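Local atomic coordinates of sialidase B (Streptococcus pneumoniae TIGR4, PDB entry 4XJZ), a protein that catalyses the hydrolysis of alpha-glycosidic linkages to terminal sialic acid residues in oligosaccharides, glycoproteins and glycolipids. Residues Arg207-Tyr212 with Ser221-Arg226; Lys300-Ala305 with Ile421-Ser426. The protein carries 1 engineered substitution. All blocks are in the same frame, centred on the assembly; numbering follows the deposited sequence.

Interaction 1. Residues Arg207-Tyr212 with Ser221-Arg226. With DMS (dimethyl sulfoxide), chain G.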
loop_
_atom_site.group_PDB
_atom_site.type_symbol
_atom_site.label_atom_id
_atom_site.label_comp_id
_atom_site.label_asym_id
_atom_site.label_seq_id
_atom_site.Cartn_x
_atom_site.Cartn_y
_atom_site.Cartn_z
ATOM N N ARG A 207 -0.787 -1.974 1.835
ATOM C CA ARG A 207 0.537 -1.555 1.388
ATOM C C ARG A 207 1.144 -2.680 0.598
ATOM O O ARG A 207 0.751 -3.845 0.753
ATOM C CB ARG A 207 1.460 -1.290 2.580
ATOM C CG ARG A 207 1.095 -0.111 3.433
ATOM C CD ARG A 207 1.505 1.157 2.754
ATOM N NE ARG A 207 2.948 1.252 2.473
ATOM C CZ ARG A 207 3.859 1.645 3.354
ATOM N NH1 ARG A 207 3.492 1.939 4.590
ATOM N NH2 ARG A 207 5.145 1.725 3.015
ATOM N N ILE A 208 2.127 -2.327 -0.222
ATOM C CA ILE A 208 3.002 -3.295 -0.899
ATOM C C ILE A 208 2.275 -4.180 -1.915
ATOM O O ILE A 208 2.199 -5.406 -1.752
ATOM C CB ILE A 208 3.808 -4.169 0.112
ATOM C CG1 ILE A 208 4.203 -3.396 1.391
ATOM C CG2 ILE A 208 5.047 -4.754 -0.548
ATOM C CD1 ILE A 208 5.063 -2.143 1.147
ATOM N N PRO A 209 1.744 -3.553 -2.971
ATOM C CA PRO A 209 0.974 -4.286 -3.987
ATOM C C PRO A 209 1.836 -5.156 -4.876
ATOM O O PRO A 209 2.995 -4.841 -5.123
ATOM C CB PRO A 209 0.366 -3.164 -4.818
ATOM C CG PRO A 209 1.351 -2.031 -4.708
ATOM C CD PRO A 209 1.786 -2.105 -3.264
ATOM N N THR A 210 1.249 -6.246 -5.376
ATOM C CA THR A 210 1.914 -7.073 -6.369
ATOM C C THR A 210 0.894 -7.421 -7.441
ATOM O O THR A 210 -0.311 -7.406 -7.188
ATOM C CB THR A 210 2.458 -8.392 -5.800
ATOM O OG1 THR A 210 1.386 -9.319 -5.611
ATOM C CG2 THR A 210 3.175 -8.193 -4.462
ATOM N N LEU A 211 1.395 -7.761 -8.623
ATOM C CA LEU A 211 0.553 -8.273 -9.715
ATOM C C LEU A 211 1.309 -9.324 -10.499
ATOM O O LEU A 211 2.501 -9.207 -10.699
ATOM C CB LEU A 211 0.176 -7.154 -10.688
ATOM C CG LEU A 211 -0.844 -6.083 -10.302
ATOM C CD1 LEU A 211 -0.864 -4.976 -11.334
ATOM C CD2 LEU A 211 -2.256 -6.710 -10.138
ATOM N N TYR A 212 0.598 -10.325 -11.009
ATOM C CA TYR A 212 1.252 -11.346 -11.805
ATOM C C TYR A 212 0.202 -11.974 -12.693
ATOM O O TYR A 212 -0.859 -12.373 -12.207
ATOM C CB TYR A 212 1.866 -12.401 -10.888
ATOM C CG TYR A 212 2.843 -13.357 -11.532
ATOM C CD1 TYR A 212 4.204 -13.230 -11.328
ATOM C CD2 TYR A 212 2.398 -14.415 -12.321
ATOM C CE1 TYR A 212 5.101 -14.115 -11.902
ATOM C CE2 TYR A 212 3.287 -15.293 -12.888
ATOM C CZ TYR A 212 4.636 -15.144 -12.676
ATOM O OH TYR A 212 5.527 -16.042 -13.243
ATOM N N SER A 221 -3.235 -10.758 -7.656
ATOM C CA SER A 221 -2.622 -9.674 -6.891
ATOM C C SER A 221 -2.454 -10.094 -5.439
ATOM O O SER A 221 -3.337 -10.712 -4.864
ATOM C CB SER A 221 -3.530 -8.445 -6.945
ATOM O OG SER A 221 -2.994 -7.409 -6.117
ATOM N N SER A 222 -1.319 -9.737 -4.836
ATOM C CA SER A 222 -1.165 -9.886 -3.389
ATOM C C SER A 222 -0.867 -8.528 -2.770
ATOM O O SER A 222 -0.522 -7.570 -3.470
ATOM C CB SER A 222 -0.121 -10.956 -3.013
ATOM O OG SER A 222 1.211 -10.593 -3.356
ATOM N N ILE A 223 -1.035 -8.441 -1.457
ATOM C CA ILE A 223 -0.939 -7.153 -0.766
ATOM C C ILE A 223 -0.698 -7.416 0.722
ATOM O O ILE A 223 -1.054 -8.468 1.251
ATOM C CB ILE A 223 -2.249 -6.349 -0.934
ATOM C CG1 ILE A 223 -2.068 -4.861 -0.607
ATOM C CG2 ILE A 223 -3.348 -6.902 -0.065
ATOM C CD1 ILE A 223 -1.740 -4.034 -1.772
ATOM N N ASP A 224 -0.085 -6.445 1.398
ATOM C CA ASP A 224 -0.086 -6.418 2.853
ATOM C C ASP A 224 -1.419 -5.832 3.309
ATOM O O ASP A 224 -1.732 -4.672 2.999
ATOM C CB ASP A 224 0.995 -5.462 3.393
ATOM C CG ASP A 224 2.395 -6.044 3.423
ATOM O OD1 ASP A 224 2.753 -6.938 2.631
ATOM O OD2 ASP A 224 3.184 -5.545 4.256
ATOM N N ALA A 225 -2.209 -6.627 4.026
ATOM C CA ALA A 225 -3.400 -6.109 4.701
ATOM C C ALA A 225 -2.935 -5.648 6.075
ATOM O O ALA A 225 -2.652 -6.471 6.950
ATOM C CB ALA A 225 -4.470 -7.205 4.820
ATOM N N ARG A 226 -2.811 -4.326 6.241
ATOM C CA ARG A 226 -2.204 -3.743 7.444
ATOM C C ARG A 226 -3.282 -3.201 8.378
ATOM O O ARG A 226 -4.109 -2.362 7.974
ATOM C CB ARG A 226 -1.193 -2.662 7.061
ATOM C CG ARG A 226 -0.084 -3.171 6.137
ATOM C CD ARG A 226 1.174 -2.337 6.283
ATOM N NE ARG A 226 2.292 -2.924 5.555
ATOM C CZ ARG A 226 3.496 -2.372 5.457
ATOM N NH1 ARG A 226 3.735 -1.210 6.038
ATOM N NH2 ARG A 226 4.457 -2.989 4.790
HETATM S S DMS G . 8.322 -2.196 2.933
HETATM O O DMS G . 7.291 -3.014 3.659
HETATM C C1 DMS G . 7.821 -0.456 3.073
HETATM C C2 DMS G . 9.813 -2.129 3.956
HETATM O O HOH W 1 2.801 -7.591 -0.020
#

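Interaction 2. Residues Lys300-Ala305 with Ile421-Ser426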
loop_
_atom_site.group_PDB
_atom_site.type_symbol
_atom_site.label_atom_id
_atom_site.label_comp_id
_atom_site.label_asym_id
_atom_site.label_seq_id
_atom_site.Cartn_x
_atom_site.Cartn_y
_atom_site.Cartn_z
ATOM N N LYS A 300 1.473 -24.935 -9.956
ATOM C CA LYS A 300 1.137 -24.223 -8.724
ATOM C C LYS A 300 1.541 -22.754 -8.792
ATOM O O LYS A 300 2.495 -22.375 -9.483
ATOM C CB LYS A 300 1.859 -24.845 -7.523
ATOM C CG LYS A 300 1.430 -26.267 -7.145
ATOM C CD LYS A 300 2.178 -26.703 -5.881
ATOM C CE LYS A 300 1.764 -28.094 -5.427
ATOM N NZ LYS A 300 0.299 -28.174 -5.166
ATOM N N THR A 301 0.810 -21.934 -8.051
ATOM C CA THR A 301 1.217 -20.553 -7.807
ATOM C C THR A 301 1.962 -20.572 -6.472
ATOM O O THR A 301 1.549 -21.255 -5.523
ATOM C CB THR A 301 0.004 -19.598 -7.779
ATOM O OG1 THR A 301 -0.708 -19.690 -9.025
ATOM C CG2 THR A 301 0.440 -18.160 -7.573
ATOM N N ILE A 302 3.079 -19.855 -6.416
ATOM C CA ILE A 302 3.917 -19.816 -5.220
ATOM C C ILE A 302 3.985 -18.385 -4.694
ATOM O O ILE A 302 4.230 -17.446 -5.451
ATOM C CB ILE A 302 5.323 -20.352 -5.527
ATOM C CG1 ILE A 302 5.235 -21.835 -5.913
ATOM C CG2 ILE A 302 6.238 -20.189 -4.334
ATOM C CD1 ILE A 302 6.505 -22.382 -6.531
ATOM N N LEU A 303 3.725 -18.220 -3.402
ATOM C CA LEU A 303 3.790 -16.907 -2.781
ATOM C C LEU A 303 4.759 -16.948 -1.612
ATOM O O LEU A 303 4.648 -17.807 -0.737
ATOM C CB LEU A 303 2.394 -16.470 -2.308
ATOM C CG LEU A 303 2.286 -15.053 -1.715
ATOM C CD1 LEU A 303 0.904 -14.505 -2.043
ATOM C CD2 LEU A 303 2.504 -15.057 -0.213
ATOM N N LEU A 304 5.703 -16.008 -1.585
ATOM C CA LEU A 304 6.595 -15.876 -0.443
ATOM C C LEU A 304 6.297 -14.574 0.292
ATOM O O LEU A 304 5.785 -13.627 -0.301
ATOM C CB LEU A 304 8.057 -15.892 -0.895
ATOM C CG LEU A 304 8.780 -17.232 -1.047
ATOM C CD1 LEU A 304 8.072 -18.166 -1.990
ATOM C CD2 LEU A 304 10.215 -17.020 -1.525
ATOM N N ALA A 305 6.638 -14.520 1.576
ATOM C CA ALA A 305 6.558 -13.263 2.335
ATOM C C ALA A 305 7.495 -13.318 3.526
ATOM O O ALA A 305 7.846 -14.398 3.975
ATOM C CB ALA A 305 5.134 -13.026 2.814
ATOM N N ILE A 421 11.595 -16.017 6.242
ATOM C CA ILE A 421 10.831 -15.983 4.994
ATOM C C ILE A 421 9.979 -17.239 4.967
ATOM O O ILE A 421 10.453 -18.315 5.324
ATOM C CB ILE A 421 11.725 -15.935 3.737
ATOM C CG1 ILE A 421 12.523 -14.635 3.675
ATOM C CG2 ILE A 421 10.877 -16.001 2.464
ATOM C CD1 ILE A 421 13.503 -14.573 2.503
ATOM N N ALA A 422 8.716 -17.088 4.576
ATOM C CA ALA A 422 7.817 -18.231 4.427
ATOM C C ALA A 422 7.332 -18.352 2.993
ATOM O O ALA A 422 7.318 -17.379 2.230
ATOM C CB ALA A 422 6.641 -18.097 5.342
ATOM N N MET A 423 6.893 -19.559 2.657
ATOM C CA MET A 423 6.327 -19.861 1.343
ATOM C C MET A 423 4.974 -20.533 1.503
ATOM O O MET A 423 4.797 -21.353 2.398
ATOM C CB MET A 423 7.284 -20.797 0.600
ATOM C CG MET A 423 6.720 -21.471 -0.623
ATOM S SD MET A 423 7.983 -22.614 -1.228
ATOM C CE MET A 423 6.943 -23.874 -1.958
ATOM N N THR A 424 4.025 -20.182 0.639
ATOM C CA THR A 424 2.794 -20.959 0.524
ATOM C C THR A 424 2.535 -21.218 -0.946
ATOM O O THR A 424 3.151 -20.594 -1.818
ATOM C CB THR A 424 1.573 -20.265 1.175
ATOM O OG1 THR A 424 0.412 -21.090 1.000
ATOM C CG2 THR A 424 1.310 -18.908 0.562
ATOM N N THR A 425 1.658 -22.178 -1.233
ATOM C CA THR A 425 1.322 -22.484 -2.618
ATOM C C THR A 425 -0.186 -22.561 -2.801
ATOM O O THR A 425 -0.935 -22.774 -1.847
ATOM C CB THR A 425 1.958 -23.806 -3.088
ATOM O OG1 THR A 425 1.355 -24.895 -2.386
ATOM C CG2 THR A 425 3.454 -23.810 -2.818
ATOM N N SER A 426 -0.626 -22.372 -4.038
ATOM C CA SER A 426 -2.021 -22.554 -4.385
ATOM C C SER A 426 -2.095 -23.486 -5.578
ATOM O O SER A 426 -1.356 -23.317 -6.556
ATOM C CB SER A 426 -2.668 -21.223 -4.756
ATOM O OG SER A 426 -4.008 -21.445 -5.179
HETATM O O HOH W 2 -0.655 -25.985 -3.367
#

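Interaction 1. Residues Arg207-Tyr212 with Ser221-Arg226
The Arg-Ile-Pro end of the (F/Y)RIP motif of sialidases lies here along strand 221-226 of a beta-propeller blade, with Arg207 and Asp224 as an antiparallel hydrogen-bonded pair. Arg207 N gives its hydrogen to Asp224 O at 3.1 Å, and Asp224 N returns one to Arg207 O at 2.8 Å. CB of Arg207, a probable substrate-binding residue, lies over one face of the Arg226 guanidinium, 3.5 Å above its plane and offset toward the rim, while the two guanidinium planes stand 44° apart. The bent chain of Arg207 brings its NH2 near DMS C1. Glu631 pairs with Arg207 NE, and Asp232 with Arg226 NH1. Side-on, Arg226 grips a single oxygen of Asp224 through NE and NH2, with NH2 to OD2 at 2.9 Å, which should fix the rotation of the Arg226 guanidinium. Arg226 NH2 also donates to DMS O at 3.1 Å; the dimethyl sulfoxide probably comes from the crystallisation liquor. Water 1 donates to both Ile208 O and Asp224 OD1, linking backbone to carboxylate. Further along, Pro209 CB packs against Ile223 CD1, and Ser221 OG donates almost straight down the carbonyl of Thr210, 2.9 Å from its O. Thr210 OG1 and Ser222 OG share a short hydrogen bond of 2.6 Å.

Interaction 2. Residues Lys300-Ala305 with Ile421-Ser426
Leu304 and Met423 meet at the apolar centre, where Leu304 CD1 touches Met423 CB at 3.8 Å and the two side chains slant across each other. CG of Met423 stands opposite the backbone N (chi1 166°), and from there it also reaches Ile302 CG2 at 4.0 Å. At one end of this face Leu304 CD2 meets Ile421 CG2; at the other, Ile302 and Thr425 run side by side, with the methyl CG2 of Thr425 against Ile302 CG1. The other face carries Leu303 beside Thr424, CB to CG2 3.9 Å, and the small Ala305 and Ala422. Between the faces the antiparallel backbones exchange two hydrogen bonds at each of the pairs Thr301-Ser426, Leu303-Thr424 and Ala305-Ala422; Leu303 N to Thr424 O, 2.9 Å, is almost linear (175° at the hydrogen). At the polar edge the Lys300 chain passes Thr425, and its NZ donates to water 2 at 3.0 Å, which also lies close to Thr425 OG1. Ser426 OG turns to Ser432 O and Gly430 N. Strands 301-308 and 420-426 are thus the second and third of a four-stranded propeller blade, and Ser426 belongs to the Asp-box (BNR 2) turn that leads to its outer strand 437-438.

Interactions 1 and 2 sit in two neighbouring blades of the sialidase propeller, their centres about 13 Å apart. They touch where Ser222 CB packs on Leu303 CD1 at 3.8 Å, while Leu303 and Ala305 also lie against strand 237-244, the next strand in the blade of interaction 1. Strand 286-294 joins them too: Ser222 OG bonds to Ser290 OG, and the same strand pairs with 301-308. Interaction 1 forms part of the probable active site through Arg207: nearest side-chain atoms are about 3 Å apart for Arg226 and Asp232, and about 4 Å for Ile208 and Tyr615. Interaction 2 lies away from the site; between its strands the chain departs into an inserted beta-rich region.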